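Local coordinates for protein carboxypeptidase Y inhibitor (Saccharomyces cerevisiae, PDB 1WPX) that inhibits carboxypeptidase Y specifically and potently, as a member of the phosphatidylethanolamine-binding protein family, at residues Trp107-Glu115 with Leu147-Pro155; Lys18-Ile26 with Pro161-Tyr169. All blocks are in the same frame, centred on the assembly; numbering follows the deposited sequence.

Contact 1 of 2, residues Trp107-Glu115 with Leu147-Pro155; sequences WSEFCHLVE and LIEYMGPAP. With SO4 (sulfate ion), chain G.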
loop_
_atom_site.group_PDB
_atom_site.type_symbol
_atom_site.label_atom_id
_atom_site.label_comp_id
_atom_site.label_asym_id
_atom_site.label_seq_id
_atom_site.Cartn_x
_atom_site.Cartn_y
_atom_site.Cartn_z
ATOM N N TRP B 107 -0.785 -23.739 -26.704
ATOM C CA TRP B 107 0.647 -23.579 -26.471
ATOM C C TRP B 107 0.953 -23.329 -24.999
ATOM O O TRP B 107 2.059 -22.914 -24.656
ATOM C CB TRP B 107 1.190 -22.409 -27.294
ATOM C CG TRP B 107 0.757 -22.427 -28.721
ATOM C CD1 TRP B 107 0.701 -23.514 -29.546
ATOM C CD2 TRP B 107 0.343 -21.304 -29.509
ATOM N NE1 TRP B 107 0.278 -23.137 -30.799
ATOM C CE2 TRP B 107 0.052 -21.785 -30.804
ATOM C CE3 TRP B 107 0.191 -19.935 -29.246
ATOM C CZ2 TRP B 107 -0.382 -20.947 -31.836
ATOM C CZ3 TRP B 107 -0.241 -19.100 -30.276
ATOM C CH2 TRP B 107 -0.522 -19.613 -31.554
ATOM N N SER B 108 -0.028 -23.588 -24.139
ATOM C CA SER B 108 0.118 -23.360 -22.705
ATOM C C SER B 108 1.505 -23.712 -22.191
ATOM O O SER B 108 2.028 -24.806 -22.438
ATOM C CB SER B 108 -0.936 -24.142 -21.918
ATOM O OG SER B 108 -0.947 -23.741 -20.551
ATOM N N GLU B 109 2.069 -22.760 -21.452
ATOM C CA GLU B 109 3.401 -22.859 -20.889
ATOM C C GLU B 109 4.377 -22.667 -22.029
ATOM O O GLU B 109 4.869 -23.619 -22.622
ATOM C CB GLU B 109 3.603 -24.204 -20.192
ATOM C CG GLU B 109 2.924 -24.272 -18.825
ATOM C CD GLU B 109 3.867 -23.980 -17.665
ATOM O OE1 GLU B 109 4.883 -23.284 -17.872
ATOM O OE2 GLU B 109 3.580 -24.445 -16.539
ATOM N N PHE B 110 4.604 -21.400 -22.349
ATOM C CA PHE B 110 5.526 -20.996 -23.394
ATOM C C PHE B 110 6.817 -20.643 -22.647
ATOM O O PHE B 110 6.821 -19.796 -21.747
ATOM C CB PHE B 110 4.953 -19.782 -24.128
ATOM C CG PHE B 110 5.729 -19.381 -25.347
ATOM C CD1 PHE B 110 6.857 -18.577 -25.238
ATOM C CD2 PHE B 110 5.314 -19.786 -26.610
ATOM C CE1 PHE B 110 7.560 -18.176 -26.372
ATOM C CE2 PHE B 110 6.010 -19.391 -27.749
ATOM C CZ PHE B 110 7.134 -18.583 -27.630
ATOM N N CYS B 111 7.904 -21.314 -23.012
ATOM C CA CYS B 111 9.190 -21.115 -22.357
ATOM C C CYS B 111 9.892 -19.820 -22.766
ATOM O O CYS B 111 10.335 -19.664 -23.904
ATOM C CB CYS B 111 10.092 -22.322 -22.632
ATOM S SG CYS B 111 11.470 -22.484 -21.492
ATOM N N HIS B 112 10.007 -18.902 -21.814
ATOM C CA HIS B 112 10.634 -17.617 -22.069
ATOM C C HIS B 112 12.091 -17.530 -21.627
ATOM O O HIS B 112 12.886 -16.787 -22.214
ATOM C CB HIS B 112 9.826 -16.511 -21.383
ATOM C CG HIS B 112 8.611 -16.092 -22.147
ATOM N ND1 HIS B 112 8.666 -15.205 -23.200
ATOM C CD2 HIS B 112 7.314 -16.462 -22.035
ATOM C CE1 HIS B 112 7.455 -15.044 -23.703
ATOM N NE2 HIS B 112 6.616 -15.797 -23.014
ATOM N N LEU B 113 12.449 -18.292 -20.603
ATOM C CA LEU B 113 13.809 -18.234 -20.096
ATOM C C LEU B 113 14.110 -19.394 -19.166
ATOM O O LEU B 113 13.227 -19.878 -18.452
ATOM C CB LEU B 113 14.008 -16.895 -19.375
ATOM C CG LEU B 113 15.296 -16.493 -18.651
ATOM C CD1 LEU B 113 15.343 -17.155 -17.298
ATOM C CD2 LEU B 113 16.509 -16.840 -19.495
ATOM N N VAL B 114 15.363 -19.842 -19.202
ATOM C CA VAL B 114 15.842 -20.936 -18.367
ATOM C C VAL B 114 17.348 -20.822 -18.194
ATOM O O VAL B 114 18.103 -21.184 -19.085
ATOM C CB VAL B 114 15.543 -22.320 -18.979
ATOM C CG1 VAL B 114 16.217 -23.402 -18.149
ATOM C CG2 VAL B 114 14.057 -22.568 -19.013
ATOM N N GLU B 115 17.771 -20.306 -17.046
ATOM C CA GLU B 115 19.186 -20.144 -16.728
ATOM C C GLU B 115 19.553 -21.129 -15.627
ATOM O O GLU B 115 18.849 -21.226 -14.617
ATOM C CB GLU B 115 19.450 -18.734 -16.228
ATOM C CG GLU B 115 20.246 -17.879 -17.162
ATOM C CD GLU B 115 20.700 -16.616 -16.481
ATOM O OE1 GLU B 115 19.826 -15.811 -16.093
ATOM O OE2 GLU B 115 21.927 -16.437 -16.322
ATOM N N LEU B 147 19.956 -22.465 -20.990
ATOM C CA LEU B 147 19.406 -23.506 -21.844
ATOM C C LEU B 147 18.429 -22.895 -22.842
ATOM O O LEU B 147 18.323 -23.353 -23.977
ATOM C CB LEU B 147 18.671 -24.565 -21.018
ATOM C CG LEU B 147 19.466 -25.358 -19.979
ATOM C CD1 LEU B 147 18.583 -26.466 -19.420
ATOM C CD2 LEU B 147 20.718 -25.937 -20.607
ATOM N N ILE B 148 17.713 -21.861 -22.409
ATOM C CA ILE B 148 16.740 -21.177 -23.258
ATOM C C ILE B 148 16.905 -19.665 -23.120
ATOM O O ILE B 148 16.453 -19.078 -22.138
ATOM C CB ILE B 148 15.297 -21.559 -22.859
ATOM C CG1 ILE B 148 15.071 -23.059 -23.081
ATOM C CG2 ILE B 148 14.299 -20.734 -23.649
ATOM C CD1 ILE B 148 15.181 -23.502 -24.526
ATOM N N GLU B 149 17.550 -19.035 -24.098
ATOM C CA GLU B 149 17.770 -17.592 -24.048
ATOM C C GLU B 149 16.485 -16.813 -23.761
ATOM O O GLU B 149 15.384 -17.260 -24.084
ATOM C CB GLU B 149 18.423 -17.098 -25.348
ATOM C CG GLU B 149 17.654 -17.392 -26.641
ATOM C CD GLU B 149 17.500 -18.888 -26.953
ATOM O OE1 GLU B 149 18.451 -19.665 -26.699
ATOM O OE2 GLU B 149 16.426 -19.281 -27.474
ATOM N N TYR B 150 16.635 -15.647 -23.138
ATOM C CA TYR B 150 15.496 -14.813 -22.784
ATOM C C TYR B 150 14.726 -14.247 -23.966
ATOM O O TYR B 150 15.305 -13.823 -24.965
ATOM C CB TYR B 150 15.942 -13.637 -21.911
ATOM C CG TYR B 150 14.803 -12.721 -21.505
ATOM C CD1 TYR B 150 13.964 -13.051 -20.441
ATOM C CD2 TYR B 150 14.549 -11.537 -22.197
ATOM C CE1 TYR B 150 12.897 -12.223 -20.071
ATOM C CE2 TYR B 150 13.487 -10.704 -21.840
ATOM C CZ TYR B 150 12.666 -11.053 -20.774
ATOM O OH TYR B 150 11.620 -10.237 -20.398
ATOM N N MET B 151 13.407 -14.232 -23.821
ATOM C CA MET B 151 12.509 -13.677 -24.820
ATOM C C MET B 151 11.365 -12.995 -24.068
ATOM O O MET B 151 10.609 -13.653 -23.353
ATOM C CB MET B 151 11.952 -14.770 -25.721
ATOM C CG MET B 151 11.213 -14.205 -26.912
ATOM S SD MET B 151 10.556 -15.463 -27.999
ATOM C CE MET B 151 8.827 -15.446 -27.474
ATOM N N GLY B 152 11.255 -11.677 -24.224
ATOM C CA GLY B 152 10.217 -10.924 -23.546
ATOM C C GLY B 152 8.787 -11.262 -23.930
ATOM O O GLY B 152 8.553 -12.014 -24.876
ATOM N N PRO B 153 7.798 -10.708 -23.207
ATOM C CA PRO B 153 6.386 -10.971 -23.494
ATOM C C PRO B 153 6.019 -10.530 -24.903
ATOM O O PRO B 153 6.509 -9.506 -25.403
ATOM C CB PRO B 153 5.654 -10.150 -22.433
ATOM C CG PRO B 153 6.638 -10.070 -21.321
ATOM C CD PRO B 153 7.929 -9.810 -22.049
ATOM N N ALA B 154 5.156 -11.312 -25.539
ATOM C CA ALA B 154 4.709 -11.022 -26.891
ATOM C C ALA B 154 3.326 -11.625 -27.086
ATOM O O ALA B 154 3.071 -12.329 -28.070
ATOM C CB ALA B 154 5.687 -11.607 -27.895
ATOM N N PRO B 155 2.408 -11.350 -26.147
ATOM C CA PRO B 155 1.046 -11.880 -26.230
ATOM C C PRO B 155 0.300 -11.395 -27.473
ATOM O O PRO B 155 0.471 -10.254 -27.915
ATOM C CB PRO B 155 0.413 -11.386 -24.935
ATOM C CG PRO B 155 1.083 -10.067 -24.732
ATOM C CD PRO B 155 2.525 -10.385 -25.040
HETATM S S SO4 G . 3.968 -15.280 -25.074
HETATM O O1 SO4 G . 4.680 -15.931 -26.188
HETATM O O2 SO4 G . 4.604 -13.981 -24.786
HETATM O O3 SO4 G . 2.556 -15.074 -25.450
HETATM O O4 SO4 G . 4.032 -16.145 -23.883
#

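Contact 2 of 2, residues Lys18-Ile26 with Pro161-Tyr169; sequences KHGILEDVI and PHRYVFLLY. With SO4 (sulfate ion), chain G.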
loop_
_atom_site.group_PDB
_atom_site.type_symbol
_atom_site.label_atom_id
_atom_site.label_comp_id
_atom_site.label_asym_id
_atom_site.label_seq_id
_atom_site.Cartn_x
_atom_site.Cartn_y
_atom_site.Cartn_z
ATOM N N LYS B 18 -4.911 -16.487 -5.275
ATOM C CA LYS B 18 -5.854 -15.637 -5.986
ATOM C C LYS B 18 -5.650 -15.624 -7.498
ATOM O O LYS B 18 -6.613 -15.495 -8.253
ATOM C CB LYS B 18 -5.777 -14.210 -5.438
ATOM C CG LYS B 18 -6.784 -13.257 -6.050
ATOM C CD LYS B 18 -6.619 -11.863 -5.489
ATOM C CE LYS B 18 -7.498 -10.870 -6.221
ATOM N NZ LYS B 18 -7.309 -9.487 -5.693
ATOM N N HIS B 19 -4.404 -15.772 -7.939
ATOM C CA HIS B 19 -4.100 -15.750 -9.365
ATOM C C HIS B 19 -3.789 -17.121 -9.961
ATOM O O HIS B 19 -3.161 -17.217 -11.016
ATOM C CB HIS B 19 -2.949 -14.776 -9.618
ATOM C CG HIS B 19 -3.235 -13.388 -9.136
ATOM N ND1 HIS B 19 -3.982 -12.486 -9.862
ATOM C CD2 HIS B 19 -2.940 -12.773 -7.965
ATOM C CE1 HIS B 19 -4.137 -11.377 -9.160
ATOM N NE2 HIS B 19 -3.516 -11.526 -8.005
ATOM N N GLY B 20 -4.244 -18.172 -9.280
ATOM C CA GLY B 20 -4.044 -19.536 -9.749
ATOM C C GLY B 20 -2.635 -19.985 -10.113
ATOM O O GLY B 20 -2.465 -20.882 -10.942
ATOM N N ILE B 21 -1.623 -19.383 -9.496
ATOM C CA ILE B 21 -0.240 -19.750 -9.781
ATOM C C ILE B 21 0.106 -21.112 -9.169
ATOM O O ILE B 21 0.954 -21.833 -9.690
ATOM C CB ILE B 21 0.739 -18.697 -9.220
ATOM C CG1 ILE B 21 0.425 -17.314 -9.805
ATOM C CG2 ILE B 21 2.170 -19.105 -9.526
ATOM C CD1 ILE B 21 0.675 -17.189 -11.283
ATOM N N LEU B 22 -0.555 -21.461 -8.066
ATOM C CA LEU B 22 -0.302 -22.734 -7.393
ATOM C C LEU B 22 -0.895 -23.939 -8.121
ATOM O O LEU B 22 -0.404 -25.055 -7.978
ATOM C CB LEU B 22 -0.857 -22.710 -5.963
ATOM C CG LEU B 22 -0.261 -21.726 -4.954
ATOM C CD1 LEU B 22 -0.948 -21.894 -3.608
ATOM C CD2 LEU B 22 1.226 -21.973 -4.819
ATOM N N GLU B 23 -1.948 -23.714 -8.899
ATOM C CA GLU B 23 -2.608 -24.799 -9.609
ATOM C C GLU B 23 -2.282 -24.858 -11.089
ATOM O O GLU B 23 -2.084 -25.937 -11.640
ATOM C CB GLU B 23 -4.125 -24.700 -9.425
ATOM C CG GLU B 23 -4.606 -23.314 -9.025
ATOM C CD GLU B 23 -4.278 -22.987 -7.570
ATOM O OE1 GLU B 23 -4.073 -21.789 -7.245
ATOM O OE2 GLU B 23 -4.238 -23.938 -6.754
ATOM N N ASP B 24 -2.224 -23.706 -11.739
ATOM C CA ASP B 24 -1.931 -23.680 -13.163
ATOM C C ASP B 24 -0.462 -23.900 -13.479
ATOM O O ASP B 24 -0.130 -24.500 -14.500
ATOM C CB ASP B 24 -2.343 -22.342 -13.766
ATOM C CG ASP B 24 -3.778 -22.012 -13.498
ATOM O OD1 ASP B 24 -4.214 -20.905 -13.883
ATOM O OD2 ASP B 24 -4.469 -22.862 -12.900
ATOM N N VAL B 25 0.418 -23.418 -12.605
ATOM C CA VAL B 25 1.845 -23.518 -12.859
ATOM C C VAL B 25 2.657 -24.407 -11.931
ATOM O O VAL B 25 3.290 -25.358 -12.383
ATOM C CB VAL B 25 2.471 -22.116 -12.864
ATOM C CG1 VAL B 25 3.885 -22.179 -13.389
ATOM C CG2 VAL B 25 1.631 -21.183 -13.715
ATOM N N ILE B 26 2.646 -24.096 -10.640
ATOM C CA ILE B 26 3.412 -24.858 -9.657
ATOM C C ILE B 26 2.843 -26.245 -9.358
ATOM O O ILE B 26 3.578 -27.155 -8.982
ATOM C CB ILE B 26 3.531 -24.057 -8.342
ATOM C CG1 ILE B 26 4.293 -22.755 -8.609
ATOM C CG2 ILE B 26 4.237 -24.881 -7.285
ATOM C CD1 ILE B 26 4.358 -21.813 -7.428
ATOM N N PRO B 161 -4.761 -10.341 -21.018
ATOM C CA PRO B 161 -3.485 -10.346 -20.299
ATOM C C PRO B 161 -2.955 -11.763 -20.084
ATOM O O PRO B 161 -3.721 -12.729 -20.064
ATOM C CB PRO B 161 -3.835 -9.651 -18.985
ATOM C CG PRO B 161 -5.251 -10.090 -18.756
ATOM C CD PRO B 161 -5.865 -9.931 -20.130
ATOM N N HIS B 162 -1.639 -11.879 -19.942
ATOM C CA HIS B 162 -1.001 -13.170 -19.704
ATOM C C HIS B 162 -0.193 -13.101 -18.421
ATOM O O HIS B 162 0.307 -12.037 -18.041
ATOM C CB HIS B 162 -0.033 -13.536 -20.831
ATOM C CG HIS B 162 -0.688 -13.809 -22.146
ATOM N ND1 HIS B 162 0.006 -14.319 -23.223
ATOM C CD2 HIS B 162 -1.965 -13.645 -22.564
ATOM C CE1 HIS B 162 -0.816 -14.460 -24.246
ATOM N NE2 HIS B 162 -2.018 -14.058 -23.873
ATOM N N ARG B 163 -0.055 -14.244 -17.763
ATOM C CA ARG B 163 0.741 -14.324 -16.550
ATOM C C ARG B 163 2.173 -14.682 -16.944
ATOM O O ARG B 163 2.406 -15.664 -17.655
ATOM C CB ARG B 163 0.189 -15.394 -15.608
ATOM C CG ARG B 163 -1.060 -14.978 -14.862
ATOM C CD ARG B 163 -1.706 -16.165 -14.178
ATOM N NE ARG B 163 -2.097 -17.181 -15.147
ATOM C CZ ARG B 163 -2.625 -18.356 -14.825
ATOM N NH1 ARG B 163 -2.831 -18.666 -13.548
ATOM N NH2 ARG B 163 -2.939 -19.226 -15.779
ATOM N N TYR B 164 3.125 -13.867 -16.505
ATOM C CA TYR B 164 4.534 -14.113 -16.779
ATOM C C TYR B 164 5.156 -14.460 -15.434
ATOM O O TYR B 164 5.418 -13.579 -14.609
ATOM C CB TYR B 164 5.151 -12.866 -17.402
ATOM C CG TYR B 164 4.605 -12.648 -18.789
ATOM C CD1 TYR B 164 5.023 -13.460 -19.848
ATOM C CD2 TYR B 164 3.593 -11.716 -19.027
ATOM C CE1 TYR B 164 4.447 -13.358 -21.108
ATOM C CE2 TYR B 164 3.002 -11.604 -20.289
ATOM C CZ TYR B 164 3.434 -12.434 -21.324
ATOM O OH TYR B 164 2.844 -12.371 -22.563
ATOM N N VAL B 165 5.379 -15.757 -15.228
ATOM C CA VAL B 165 5.897 -16.272 -13.965
ATOM C C VAL B 165 7.382 -16.627 -13.848
ATOM O O VAL B 165 7.904 -17.449 -14.599
ATOM C CB VAL B 165 5.076 -17.514 -13.539
ATOM C CG1 VAL B 165 5.385 -17.889 -12.101
ATOM C CG2 VAL B 165 3.591 -17.230 -13.712
ATOM N N PHE B 166 8.053 -16.003 -12.882
ATOM C CA PHE B 166 9.457 -16.285 -12.612
ATOM C C PHE B 166 9.515 -17.298 -11.472
ATOM O O PHE B 166 8.803 -17.155 -10.473
ATOM C CB PHE B 166 10.208 -15.021 -12.193
ATOM C CG PHE B 166 10.425 -14.048 -13.308
ATOM C CD1 PHE B 166 9.626 -12.914 -13.428
ATOM C CD2 PHE B 166 11.439 -14.259 -14.241
ATOM C CE1 PHE B 166 9.835 -12.002 -14.459
ATOM C CE2 PHE B 166 11.654 -13.355 -15.274
ATOM C CZ PHE B 166 10.850 -12.220 -15.384
ATOM N N LEU B 167 10.350 -18.325 -11.626
ATOM C CA LEU B 167 10.501 -19.354 -10.600
ATOM C C LEU B 167 11.971 -19.671 -10.337
ATOM O O LEU B 167 12.752 -19.872 -11.275
ATOM C CB LEU B 167 9.774 -20.642 -11.003
ATOM C CG LEU B 167 8.280 -20.547 -11.314
ATOM C CD1 LEU B 167 8.100 -20.333 -12.801
ATOM C CD2 LEU B 167 7.578 -21.819 -10.900
ATOM N N LEU B 168 12.343 -19.708 -9.059
ATOM C CA LEU B 168 13.715 -20.008 -8.674
ATOM C C LEU B 168 13.793 -21.420 -8.093
ATOM O O LEU B 168 13.107 -21.739 -7.119
ATOM C CB LEU B 168 14.219 -18.994 -7.641
ATOM C CG LEU B 168 15.681 -19.168 -7.216
ATOM C CD1 LEU B 168 16.575 -18.829 -8.390
ATOM C CD2 LEU B 168 16.011 -18.269 -6.036
ATOM N N TYR B 169 14.624 -22.265 -8.698
ATOM C CA TYR B 169 14.783 -23.636 -8.223
ATOM C C TYR B 169 16.190 -23.920 -7.718
ATOM O O TYR B 169 17.167 -23.365 -8.220
ATOM C CB TYR B 169 14.482 -24.639 -9.336
ATOM C CG TYR B 169 13.040 -24.723 -9.759
ATOM C CD1 TYR B 169 12.536 -23.888 -10.755
ATOM C CD2 TYR B 169 12.180 -25.657 -9.176
ATOM C CE1 TYR B 169 11.207 -23.983 -11.166
ATOM C CE2 TYR B 169 10.850 -25.760 -9.572
ATOM C CZ TYR B 169 10.368 -24.921 -10.572
ATOM O OH TYR B 169 9.056 -25.036 -10.986
HETATM S S SO4 G . 3.968 -15.280 -25.074
HETATM O O1 SO4 G . 4.680 -15.931 -26.188
HETATM O O2 SO4 G . 4.604 -13.981 -24.786
HETATM O O3 SO4 G . 2.556 -15.074 -25.450
HETATM O O4 SO4 G . 4.032 -16.145 -23.883
#

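Contact 1 of 2, residues Trp107-Glu115 with Leu147-Pro155
The anion-binding pocket of the phosphatidylethanolamine-binding fold, occupied here by a sulfate probably from the crystallisation liquor, is lined by H112 and F110 of one strand and by P153, A154 and P155 of the other segment. H112 points two ring nitrogens to different partners: NE2 donates to sulfate O4 at 2.7 Å with an N-H...O angle of 165°, and ND1 bonds to the carbonyl O of M151, although the modelled shortness of that bond is doubtful at this resolution. M151 O meets the H112 ring at its edge, near its plane, and the two partners together probably set how the imidazole is turned. A154 N supplies a second donor, 2.8 Å from sulfate O2. F110, its CG anti to the backbone N (chi1 -172°), lays one ring face under the anion, with sulfate O1 3.6 Å from F110 CD1. The methyl CE of M151 approaches the F110 ring obliquely at CE1 and CZ. Replacing F110 by an alanine takes away the ring, which is likely to cost the anion its aromatic contact and leave the M151 methyl without its partner.

Away from the pocket the pairing becomes that of an antiparallel sheet: V114 and I148 form a hydrogen-bonded pair, V114 N donating to I148 O at 3.2 Å. V114 O takes L147 N at 3.0 Å and, weakly, I148 N, because L147 and I148 form a classic beta bulge opposite V114. I148 CG2 also reaches C111 SG at 4.0 Å. L113 CB lies at the edge of the Y150 ring, 4.0 Å from Y150 CD1.

Contact 2 of 2, residues Lys18-Ile26 with Pro161-Tyr169
R163 reaches from its strand to D24 and H19, and its guanidinium carries the polar part of the contact. NH1 and NH2 both grip one carboxylate oxygen, D24 OD1, which lies 2.7 Å from NH1. The second leg, from NH2 to the same OD1, measures 2.8 Å and uses the anti lone pair, whereas NH1 arrives from above the carboxylate plane; the two flat groups stand 83° apart. NH1 also donates to H19 O at 2.9 Å, from within the guanidinium plane. A bend at chi3 (-61°) turns the guanidinium to these acceptors; CD, before the bend, lies beside I21 CD1.

Further along the strand the contact is apolar. The I21 and V165 side chains run alongside each other in opposite senses, I21 CD1 3.8 Å from V165 CG2, and I26 CG1 meets L167 CD2 at 4.1 Å.

The H19 carbonyl lies where helix 8-18 ends in a Schellman motif with G20 (positive phi) as C-prime residue; D24 N bonds to G20 O at 2.9 Å. D98 forms another salt bridge with R163 NH2, so the arginine, part of the family's Gly-x-His-Arg sequence, is paired with two acids, which would probably favour its charge. The short, weakly bonded helix at about 21-24 packs on strand 162-170, whose backbone bonds to strands 90-96 and 208-217, while V25 touches V198 of helix 198-203.

In the fold
From the N terminus, the chain leaves helix 8-18 and enters 18-26, which meets 161-169 only after most of the sheet has been built; contact 2 therefore closes the longer loop. Contact 1 lies wholly within that loop, joining strand 110-120 to the segment that leaves strand 145-148, and the next strand, 162-170, returns to contact 2. The N-terminal helical segment is so tied to the same antiparallel sheet that carries the pocket. The contacts meet directly, with P153 and P155 of contact 1 packed on H162 and Y164, and both reach the sulfate: Y164 OH adds its hydrogen bond from the strand face turned away from 18-26.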